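Local coordinates for protein aspartate aminotransferase, cytoplasmic (Schizosaccharomyces pombe 972h-, PDB 6JPK) that catalyses the pyridoxal 5'-phosphate-dependent transfer of an amino group between L-aspartate and 2-oxoglutarate, giving oxaloacetate and L-glutamate, at residues 155-160 with 193-198; 325-330 with 385-390; 329-334 with 351-356; 357-362 with 381-386. The protein carries 1 engineered substitution. All blocks are in the same frame, centred on the assembly; numbering follows the deposited sequence.

Interaction 1. Residues 155-160 with 193-198; sequences YPYWDA and TGIDPT
Tyr157 gives the one hydrogen bond between residues 155-160 and 193-198: its OH donates to Ile195 O at 2.7 Å, meeting a lone pair in the carbonyl plane with a C=O...OH angle of 139°. The acceptor also lies in the plane of the phenol ring, at its edge. With CG anti to the backbone N (chi1 -160°), the ring points its hydroxyl end to the 193-198 loop, and Pro197 CD comes to 3.4 Å from Tyr157 OH. His190 stacks on this ring. A phenylalanine in place of Tyr157 would probably keep much of the ring packing but leave Ile195 O without its hydroxyl donor.

Apolar contacts converge on Ile195 CG2, which is 4.0 Å from Tyr157 CE1 and sits in the plane of the Trp158 indole, off its CZ3 edge. Trp158 CE3 also reaches Thr193 CB at 3.9 Å.

Within the loop, Thr193 OG1 accepts from Ile195 N at 3.2 Å and is also hydrogen-bonded to His190 ND1, so this polar group is engaged on its own side of the contact.

The Thr193-to-Ile195 bond defines an ST turn, here in the loop between strand 182-186 and helix 199-211 of the cofactor-binding aminotransferase fold, just past Asn191, a probable L-aspartate ligand.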
# COMPACT_ATOMS: atom_id res chain seq x y z
N TYR A 155 17.58 -14.90 17.08
CA TYR A 155 17.60 -15.61 18.34
C TYR A 155 17.01 -17.00 18.14
O TYR A 155 16.14 -17.19 17.29
CB TYR A 155 16.84 -14.87 19.45
CG TYR A 155 15.41 -14.45 19.14
CD1 TYR A 155 14.34 -15.26 19.50
CD2 TYR A 155 15.13 -13.23 18.54
CE1 TYR A 155 13.03 -14.88 19.25
CE2 TYR A 155 13.83 -12.84 18.26
CZ TYR A 155 12.78 -13.66 18.64
OH TYR A 155 11.49 -13.28 18.39
N PRO A 156 17.54 -18.01 18.84
CA PRO A 156 17.01 -19.38 18.69
C PRO A 156 15.55 -19.44 19.10
O PRO A 156 15.11 -18.73 20.00
CB PRO A 156 17.89 -20.20 19.65
CG PRO A 156 19.12 -19.38 19.83
CD PRO A 156 18.69 -17.95 19.75
N TYR A 157 14.78 -20.29 18.40
CA TYR A 157 13.36 -20.39 18.73
C TYR A 157 12.85 -21.83 18.69
O TYR A 157 12.19 -22.28 19.63
CB TYR A 157 12.52 -19.51 17.79
CG TYR A 157 11.17 -19.23 18.39
CD1 TYR A 157 10.09 -20.07 18.13
CD2 TYR A 157 10.99 -18.17 19.26
CE1 TYR A 157 8.85 -19.84 18.71
CE2 TYR A 157 9.75 -17.92 19.85
CZ TYR A 157 8.69 -18.76 19.57
OH TYR A 157 7.46 -18.53 20.15
N TRP A 158 13.11 -22.56 17.61
CA TRP A 158 12.66 -23.94 17.50
C TRP A 158 13.73 -24.87 18.04
O TRP A 158 14.85 -24.89 17.54
CB TRP A 158 12.33 -24.28 16.05
CG TRP A 158 11.84 -25.71 15.81
CD1 TRP A 158 12.47 -26.70 15.10
CD2 TRP A 158 10.61 -26.28 16.27
NE1 TRP A 158 11.71 -27.84 15.09
CE2 TRP A 158 10.56 -27.61 15.80
CE3 TRP A 158 9.53 -25.80 17.02
CZ2 TRP A 158 9.48 -28.46 16.06
CZ3 TRP A 158 8.46 -26.64 17.29
CH2 TRP A 158 8.45 -27.95 16.81
N ASP A 159 13.38 -25.64 19.07
CA ASP A 159 14.22 -26.71 19.60
C ASP A 159 13.78 -28.00 18.90
O ASP A 159 12.78 -28.61 19.28
CB ASP A 159 14.07 -26.78 21.12
CG ASP A 159 14.81 -27.96 21.76
OD1 ASP A 159 15.31 -28.86 21.05
OD2 ASP A 159 14.87 -27.98 23.01
N ALA A 160 14.53 -28.41 17.87
CA ALA A 160 14.05 -29.48 17.00
C ALA A 160 14.04 -30.83 17.71
O ALA A 160 13.11 -31.63 17.53
CB ALA A 160 14.90 -29.55 15.73
N THR A 193 6.26 -21.76 13.48
CA THR A 193 6.29 -22.99 14.28
C THR A 193 4.97 -23.27 14.99
O THR A 193 4.67 -24.44 15.29
CB THR A 193 7.40 -22.95 15.34
OG1 THR A 193 7.06 -21.99 16.34
CG2 THR A 193 8.74 -22.63 14.70
N GLY A 194 4.22 -22.23 15.34
CA GLY A 194 3.03 -22.39 16.13
C GLY A 194 3.23 -22.45 17.63
O GLY A 194 2.24 -22.43 18.37
N ILE A 195 4.47 -22.55 18.12
CA ILE A 195 4.71 -22.71 19.55
C ILE A 195 5.10 -21.36 20.13
O ILE A 195 5.98 -20.68 19.60
CB ILE A 195 5.76 -23.81 19.85
CG1 ILE A 195 5.79 -24.15 21.35
CG2 ILE A 195 7.18 -23.46 19.33
CD1 ILE A 195 4.53 -24.82 21.85
N ASP A 196 4.39 -20.95 21.21
CA ASP A 196 4.52 -19.71 21.95
C ASP A 196 5.17 -19.93 23.32
O ASP A 196 5.02 -21.00 23.91
CB ASP A 196 3.16 -19.04 22.18
CG ASP A 196 2.47 -18.69 20.89
OD1 ASP A 196 3.16 -18.67 19.84
OD2 ASP A 196 1.24 -18.42 20.91
N PRO A 197 5.86 -18.92 23.85
CA PRO A 197 6.32 -19.01 25.24
C PRO A 197 5.12 -19.08 26.17
O PRO A 197 4.07 -18.50 25.90
CB PRO A 197 7.11 -17.71 25.46
CG PRO A 197 7.36 -17.16 24.08
CD PRO A 197 6.23 -17.65 23.21
N THR A 198 5.28 -19.79 27.29
CA THR A 198 4.31 -19.69 28.37
C THR A 198 4.36 -18.29 28.99
O THR A 198 5.32 -17.53 28.81
CB THR A 198 4.60 -20.70 29.48
OG1 THR A 198 5.85 -20.37 30.10
CG2 THR A 198 4.67 -22.09 28.93

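Interaction 2. Residues 325-330 with 385-390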
# COMPACT_ATOMS: atom_id res chain seq x y z
N SER A 325 -11.67 -22.77 16.67
CA SER A 325 -12.10 -24.11 17.06
C SER A 325 -11.86 -25.13 15.96
O SER A 325 -11.50 -26.27 16.25
CB SER A 325 -13.58 -24.09 17.46
OG SER A 325 -13.73 -23.30 18.62
N ARG A 326 -12.09 -24.76 14.69
CA ARG A 326 -11.86 -25.74 13.63
C ARG A 326 -10.38 -26.12 13.53
O ARG A 326 -10.05 -27.30 13.31
CB ARG A 326 -12.35 -25.21 12.28
CG ARG A 326 -12.61 -26.35 11.27
CD ARG A 326 -12.87 -25.85 9.85
NE ARG A 326 -11.65 -25.46 9.14
CZ ARG A 326 -10.74 -26.32 8.66
NH1 ARG A 326 -10.90 -27.63 8.83
NH2 ARG A 326 -9.66 -25.86 8.04
N ILE A 327 -9.48 -25.15 13.66
CA ILE A 327 -8.04 -25.44 13.63
C ILE A 327 -7.68 -26.34 14.80
O ILE A 327 -6.98 -27.35 14.64
CB ILE A 327 -7.22 -24.14 13.64
CG1 ILE A 327 -7.52 -23.29 12.40
CG2 ILE A 327 -5.71 -24.44 13.77
CD1 ILE A 327 -7.21 -23.98 11.08
N ILE A 328 -8.15 -25.99 16.00
CA ILE A 328 -7.89 -26.82 17.17
C ILE A 328 -8.40 -28.25 16.95
O ILE A 328 -7.73 -29.22 17.31
CB ILE A 328 -8.51 -26.19 18.43
CG1 ILE A 328 -7.66 -24.99 18.88
CG2 ILE A 328 -8.68 -27.23 19.54
CD1 ILE A 328 -8.35 -24.08 19.90
N GLU A 329 -9.56 -28.39 16.32
CA GLU A 329 -10.11 -29.72 16.09
C GLU A 329 -9.26 -30.50 15.09
O GLU A 329 -9.07 -31.72 15.25
CB GLU A 329 -11.57 -29.62 15.62
CG GLU A 329 -12.20 -30.95 15.19
CD GLU A 329 -12.30 -31.97 16.32
OE1 GLU A 329 -12.21 -31.58 17.50
OE2 GLU A 329 -12.47 -33.18 16.02
N MET A 330 -8.74 -29.84 14.06
CA MET A 330 -7.86 -30.52 13.11
C MET A 330 -6.54 -30.91 13.77
O MET A 330 -5.99 -31.97 13.47
CB MET A 330 -7.62 -29.64 11.88
CG MET A 330 -8.83 -29.54 10.92
SD MET A 330 -9.39 -31.16 10.32
CE MET A 330 -10.81 -31.51 11.37
N SER A 385 0.33 -25.75 6.96
CA SER A 385 -0.82 -24.91 7.30
C SER A 385 -1.97 -25.81 7.73
O SER A 385 -2.42 -26.68 6.96
CB SER A 385 -1.22 -24.05 6.12
OG SER A 385 -2.47 -23.46 6.37
N MET A 386 -2.43 -25.63 8.97
CA MET A 386 -3.55 -26.42 9.45
C MET A 386 -4.83 -26.12 8.68
O MET A 386 -5.75 -26.94 8.69
CB MET A 386 -3.77 -26.19 10.95
CG MET A 386 -2.62 -26.63 11.86
SD MET A 386 -2.27 -28.40 11.78
CE MET A 386 -3.90 -29.08 12.11
N ALA A 387 -4.90 -24.96 8.01
CA ALA A 387 -6.13 -24.60 7.31
C ALA A 387 -6.41 -25.53 6.14
O ALA A 387 -7.56 -25.69 5.73
CB ALA A 387 -6.07 -23.15 6.82
N GLY A 388 -5.36 -26.14 5.58
CA GLY A 388 -5.55 -27.07 4.48
C GLY A 388 -6.17 -28.39 4.90
O GLY A 388 -6.69 -29.12 4.05
N LEU A 389 -6.13 -28.70 6.20
CA LEU A 389 -6.67 -29.93 6.74
C LEU A 389 -8.15 -29.77 7.03
O LEU A 389 -8.59 -28.74 7.55
CB LEU A 389 -5.93 -30.34 8.01
CG LEU A 389 -4.79 -31.37 7.93
CD1 LEU A 389 -3.80 -31.00 6.86
CD2 LEU A 389 -4.10 -31.48 9.26
N ASN A 390 -8.92 -30.81 6.69
CA ASN A 390 -10.34 -30.87 7.01
C ASN A 390 -10.76 -32.33 7.09
O ASN A 390 -9.94 -33.25 6.93
CB ASN A 390 -11.18 -30.08 6.00
CG ASN A 390 -10.99 -30.57 4.57
OD1 ASN A 390 -11.33 -31.71 4.25
ND2 ASN A 390 -10.44 -29.71 3.71
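Arg326 reaches from helix 310-340 to the turn after strand 383-385 and grips one backbone oxygen, Leu389 O, end-on with two nitrogens. NH1 donates to Leu389 O at 2.9 Å (N-H...O 155°), on a lone pair in the carbonyl plane; NH2 donates to the same Leu389 O at 3.1 Å, closer to the direction of the C=O bond. The acceptor is only 1° out of the guanidinium plane. A bend at chi3 (78°) turns that plane into line after an extended start. Tyr40 OH and Arg41 O add weak hydrogen bonds to NE and NH2, and Asp43 forms a long, weak ion pair with NH1.

In the turn, Ser385 OG accepts from Ala387 N at 3.3 Å and is also hydrogen-bonded to Val37 O, while Leu389 N is satisfied by Met386 O. Asn390 OD1 pairs with Ser392 OG.

Beside these polar bonds, Ile327 CG2 meets Met386 CB at 3.8 Å, and Met386 CE lies 3.8 Å from Met330 CB. Met330 SD comes to 3.5 Å from Asn390 CA.

The Ser385-to-Ala387 bond closes an ST turn leading into the 3-10 segment 386-388, which packs on helix 310-340 near the active site: Ala387 lies about 7 Å, between side chains, from Gly38, a probable L-aspartate ligand.

Interaction 3. Residues 329-334 with 351-356; sequences EMRKRL and TQQIGM
Arg331 and Thr351 bring the two backbones together, their CA atoms 5.5 Å apart. Residues 329-334 are continuous helix, with Arg333 N bonded to Glu329 O and Leu334 N to Met330 O, whereas 351-356 starts at the end of helix 349-352 and leaves helical geometry at Gln353. Gly355 has a positive phi, a conformation in which a side chain would press on the preceding carbonyl oxygen.

Thr351 packs close to the helix backbone, its CG2 3.6 Å from Arg331 O. Arg331 instead reaches out from the helix: its chain is extended from CG to NE, which carries the guanidinium to the 353-355 backbone. NH2 donates to Gly355 O at 2.8 Å with an N-H...O angle of 160°. Gly355 O is near the guanidinium plane, but the donor is 47° out of the carbonyl plane, away from its lone pairs. NE makes a weak bond to the same oxygen, and a water weakly links NE with Gly355 N.

This loop joins helix 349-352 to strand 357-359 of the aminotransferase fold; at its far end Met356 lies near Gly38, a probable L-aspartate ligand, and Lys255, the probable cofactor attachment residue.

One guanidinium face is covered by Gln353 O, 3.6 Å above the plane and offset toward the rim. The Gln353 amide stands at 90° to that plane, and its OE1 takes a weak bond from Arg331 NH1; its stronger partner is Ser358 OG. Outside the two segments, Ile350 O accepts from Arg331 NH1 and Phe357 O from Arg331 NH2.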
# COMPACT_ATOMS: atom_id res chain seq x y z
N GLU A 329 -9.56 -28.39 16.32
CA GLU A 329 -10.11 -29.72 16.09
C GLU A 329 -9.26 -30.50 15.09
O GLU A 329 -9.07 -31.72 15.25
CB GLU A 329 -11.57 -29.62 15.62
CG GLU A 329 -12.20 -30.95 15.19
CD GLU A 329 -12.30 -31.97 16.32
OE1 GLU A 329 -12.21 -31.58 17.50
OE2 GLU A 329 -12.47 -33.18 16.02
N MET A 330 -8.74 -29.84 14.06
CA MET A 330 -7.86 -30.52 13.11
C MET A 330 -6.54 -30.91 13.77
O MET A 330 -5.99 -31.97 13.47
CB MET A 330 -7.62 -29.64 11.88
CG MET A 330 -8.83 -29.54 10.92
SD MET A 330 -9.39 -31.16 10.32
CE MET A 330 -10.81 -31.51 11.37
N ARG A 331 -6.01 -30.06 14.66
CA ARG A 331 -4.80 -30.43 15.40
C ARG A 331 -5.04 -31.66 16.26
O ARG A 331 -4.20 -32.57 16.31
CB ARG A 331 -4.33 -29.26 16.27
CG ARG A 331 -3.74 -28.08 15.52
CD ARG A 331 -3.37 -26.94 16.49
NE ARG A 331 -2.69 -25.83 15.81
CZ ARG A 331 -1.41 -25.86 15.45
NH1 ARG A 331 -0.66 -26.93 15.67
NH2 ARG A 331 -0.87 -24.81 14.83
N LYS A 332 -6.19 -31.71 16.93
CA LYS A 332 -6.55 -32.86 17.74
C LYS A 332 -6.73 -34.11 16.89
O LYS A 332 -6.28 -35.19 17.28
CB LYS A 332 -7.82 -32.56 18.53
CG LYS A 332 -8.40 -33.76 19.27
CD LYS A 332 -9.77 -33.45 19.90
CE LYS A 332 -10.34 -34.67 20.61
NZ LYS A 332 -11.77 -34.48 21.04
N ARG A 333 -7.40 -33.99 15.74
CA ARG A 333 -7.60 -35.15 14.87
C ARG A 333 -6.27 -35.70 14.39
O ARG A 333 -6.01 -36.91 14.45
CB ARG A 333 -8.48 -34.80 13.67
CG ARG A 333 -9.97 -34.58 13.95
CD ARG A 333 -10.74 -35.89 14.21
NE ARG A 333 -10.61 -36.84 13.12
CZ ARG A 333 -11.29 -36.76 11.97
NH1 ARG A 333 -12.14 -35.76 11.79
NH2 ARG A 333 -11.12 -37.67 11.02
N LEU A 334 -5.39 -34.81 13.91
CA LEU A 334 -4.09 -35.25 13.42
C LEU A 334 -3.29 -35.94 14.52
O LEU A 334 -2.78 -37.06 14.33
CB LEU A 334 -3.32 -34.05 12.85
CG LEU A 334 -1.96 -34.38 12.24
CD1 LEU A 334 -2.10 -35.45 11.15
CD2 LEU A 334 -1.31 -33.10 11.69
N THR A 351 -0.74 -30.42 19.26
CA THR A 351 -1.82 -29.76 19.99
C THR A 351 -1.32 -28.71 20.99
O THR A 351 -2.14 -27.91 21.47
CB THR A 351 -2.71 -30.81 20.70
OG1 THR A 351 -1.91 -31.64 21.54
CG2 THR A 351 -3.44 -31.70 19.67
N GLN A 352 -0.01 -28.65 21.27
CA GLN A 352 0.52 -27.58 22.12
C GLN A 352 0.77 -26.30 21.34
O GLN A 352 0.76 -25.21 21.93
CB GLN A 352 1.82 -28.04 22.80
CG GLN A 352 1.58 -29.06 23.90
CD GLN A 352 2.83 -29.82 24.27
OE1 GLN A 352 3.81 -29.85 23.52
NE2 GLN A 352 2.81 -30.45 25.43
N GLN A 353 0.97 -26.41 20.04
CA GLN A 353 1.04 -25.26 19.15
C GLN A 353 -0.35 -24.65 18.95
O GLN A 353 -1.39 -25.26 19.23
CB GLN A 353 1.63 -25.68 17.80
CG GLN A 353 3.10 -26.15 17.89
CD GLN A 353 3.51 -26.96 16.67
OE1 GLN A 353 2.72 -27.15 15.75
NE2 GLN A 353 4.75 -27.44 16.65
N ILE A 354 -0.36 -23.43 18.42
CA ILE A 354 -1.60 -22.67 18.25
C ILE A 354 -1.50 -21.85 16.96
O ILE A 354 -0.41 -21.49 16.51
CB ILE A 354 -1.86 -21.77 19.48
CG1 ILE A 354 -3.32 -21.30 19.53
CG2 ILE A 354 -0.91 -20.58 19.49
CD1 ILE A 354 -3.71 -20.75 20.90
N GLY A 355 -2.66 -21.55 16.37
CA GLY A 355 -2.69 -20.82 15.12
C GLY A 355 -2.70 -21.75 13.92
O GLY A 355 -2.77 -22.98 14.05
N MET A 356 -2.60 -21.17 12.74
CA MET A 356 -2.80 -22.00 11.56
C MET A 356 -1.52 -22.57 10.98
O MET A 356 -1.59 -23.31 10.00
CB MET A 356 -3.58 -21.24 10.48
CG MET A 356 -2.85 -20.13 9.77
SD MET A 356 -3.95 -19.56 8.44
CE MET A 356 -3.55 -20.73 7.16
O HOH W 1 -4.59 -23.91 17.05

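Interaction 4. Residues 357-362 with 381-386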
# COMPACT_ATOMS: atom_id res chain seq x y z
N PHE A 357 -0.35 -22.30 11.57
CA PHE A 357 0.90 -22.91 11.13
C PHE A 357 1.46 -23.85 12.19
O PHE A 357 1.30 -23.63 13.39
CB PHE A 357 1.94 -21.84 10.78
CG PHE A 357 1.51 -20.93 9.67
CD1 PHE A 357 1.36 -21.41 8.38
CD2 PHE A 357 1.23 -19.59 9.93
CE1 PHE A 357 0.95 -20.57 7.35
CE2 PHE A 357 0.82 -18.75 8.91
CZ PHE A 357 0.68 -19.24 7.62
N SER A 358 2.12 -24.90 11.73
CA SER A 358 2.65 -25.92 12.62
C SER A 358 3.98 -26.43 12.09
O SER A 358 4.07 -26.84 10.92
CB SER A 358 1.68 -27.10 12.74
OG SER A 358 2.34 -28.25 13.26
N PHE A 359 5.01 -26.41 12.94
CA PHE A 359 6.21 -27.19 12.68
C PHE A 359 5.90 -28.63 13.11
O PHE A 359 5.73 -28.90 14.31
CB PHE A 359 7.42 -26.62 13.42
CG PHE A 359 8.42 -25.91 12.51
CD1 PHE A 359 7.98 -25.14 11.43
CD2 PHE A 359 9.79 -25.99 12.77
CE1 PHE A 359 8.90 -24.47 10.61
CE2 PHE A 359 10.72 -25.33 11.94
CZ PHE A 359 10.27 -24.57 10.86
N THR A 360 5.80 -29.53 12.13
CA THR A 360 5.46 -30.93 12.40
C THR A 360 6.64 -31.71 12.97
O THR A 360 6.42 -32.72 13.65
CB THR A 360 5.01 -31.62 11.10
OG1 THR A 360 6.08 -31.55 10.15
CG2 THR A 360 3.76 -30.94 10.53
N GLY A 361 7.87 -31.27 12.70
CA GLY A 361 9.05 -32.03 13.04
C GLY A 361 9.51 -32.99 11.96
O GLY A 361 10.52 -33.68 12.16
N LEU A 362 8.82 -33.07 10.83
CA LEU A 362 9.26 -33.95 9.75
C LEU A 362 10.55 -33.43 9.13
O LEU A 362 10.79 -32.22 9.08
CB LEU A 362 8.18 -34.08 8.68
CG LEU A 362 6.83 -34.64 9.15
CD1 LEU A 362 5.88 -34.83 7.98
CD2 LEU A 362 7.04 -35.94 9.87
N ASN A 381 10.98 -27.62 5.48
CA ASN A 381 11.28 -27.53 6.91
C ASN A 381 10.19 -28.17 7.77
O ASN A 381 10.26 -28.08 9.00
CB ASN A 381 11.49 -26.06 7.31
CG ASN A 381 10.25 -25.19 7.07
OD1 ASN A 381 9.17 -25.68 6.76
ND2 ASN A 381 10.42 -23.87 7.24
N GLY A 382 9.19 -28.79 7.17
CA GLY A 382 8.14 -29.44 7.93
C GLY A 382 7.00 -28.54 8.35
O GLY A 382 6.10 -29.01 9.07
N ARG A 383 6.99 -27.28 7.93
CA ARG A 383 5.86 -26.41 8.24
C ARG A 383 4.64 -26.82 7.43
O ARG A 383 4.72 -26.97 6.21
CB ARG A 383 6.19 -24.94 7.95
CG ARG A 383 5.05 -23.99 8.35
CD ARG A 383 5.03 -22.71 7.53
NE ARG A 383 4.75 -22.98 6.13
CZ ARG A 383 4.18 -22.12 5.30
NH1 ARG A 383 3.83 -20.91 5.72
NH2 ARG A 383 3.95 -22.47 4.04
N ILE A 384 3.49 -26.98 8.11
CA ILE A 384 2.21 -27.15 7.43
C ILE A 384 1.25 -26.04 7.85
O ILE A 384 1.34 -25.47 8.94
CB ILE A 384 1.56 -28.52 7.67
CG1 ILE A 384 1.24 -28.72 9.15
CG2 ILE A 384 2.46 -29.64 7.12
CD1 ILE A 384 0.33 -29.94 9.41
N SER A 385 0.33 -25.75 6.96
CA SER A 385 -0.82 -24.91 7.30
C SER A 385 -1.97 -25.81 7.73
O SER A 385 -2.42 -26.68 6.96
CB SER A 385 -1.22 -24.05 6.12
OG SER A 385 -2.47 -23.46 6.37
N MET A 386 -2.43 -25.63 8.97
CA MET A 386 -3.55 -26.42 9.45
C MET A 386 -4.83 -26.12 8.68
O MET A 386 -5.75 -26.94 8.69
CB MET A 386 -3.77 -26.19 10.95
CG MET A 386 -2.62 -26.63 11.86
SD MET A 386 -2.27 -28.40 11.78
CE MET A 386 -3.90 -29.08 12.11
O HOH W 2 9.20 -29.09 11.43
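Thr360 places OG1 between its backbone N and carbonyl carbon (chi1 60°), facing Gly382 O, while Arg383, with CG anti to N (-177°) and a bend at chi3, runs alongside Phe357 in the same direction. Thr360 OG1 donates to Gly382 O at 2.8 Å, on a lone pair in the carbonyl plane. Thr360 N donates to the same Gly382 O at 3.1 Å from above that plane, so two donors hold one oxygen. OG1 also accepts from Leu362 N, an ST turn, and Thr360 CG2 packs 3.6 Å from Ile384 CG1. A valine here would probably leave Gly382 O with the backbone donor alone and Leu362 N without its acceptor.

The strands pair through Ser358 and Ile384: Ile384 N reaches Ser358 O at 2.9 Å, and Ser358 N returns a bond to Ile384 O. Phe357, Phe359, Arg383 and Ser385 project from one face. There the Phe357 ring and the Arg383 guanidinium are nearly parallel, 8° apart, with Phe357 CE1 3.3 Å from Arg383 NH1. The Phe359 ring has Asn381 O over the centre of one face, 3.9 Å above it, and Arg383 CB lies near CE1, obliquely to the ring. Asn381 OD1 accepts from Arg383 N at 2.9 Å, closing an Asx turn.

Together these strands form a two-stranded antiparallel sheet that presents Arg383, which by similarity binds L-aspartate, at the aminotransferase active site.

Overall arrangement
Along the chain, interaction 1 comes first, closing a 32-residue connection between strand 152-159 and the loop ahead of helix 199-211. The other three follow it. Interaction 2 spans from helix 310-340 to the turn beyond strand 383-385; interaction 3 starts from the same helix, sharing Glu329 and Met330, and closes a shorter loop nested inside that span. Interaction 4, also within it, opens after interaction 3 has closed and ends on Ser385 and Met386, shared with interaction 2. Probable hydrogen bonds join the set: Gly194 O to Ile354 N, Thr193 O to Phe359 N, and Met356 O to Met386 N. Strand 152-159 and the 193-198 loop are thus tied to the small antiparallel sheet, and that sheet to helix 310-340.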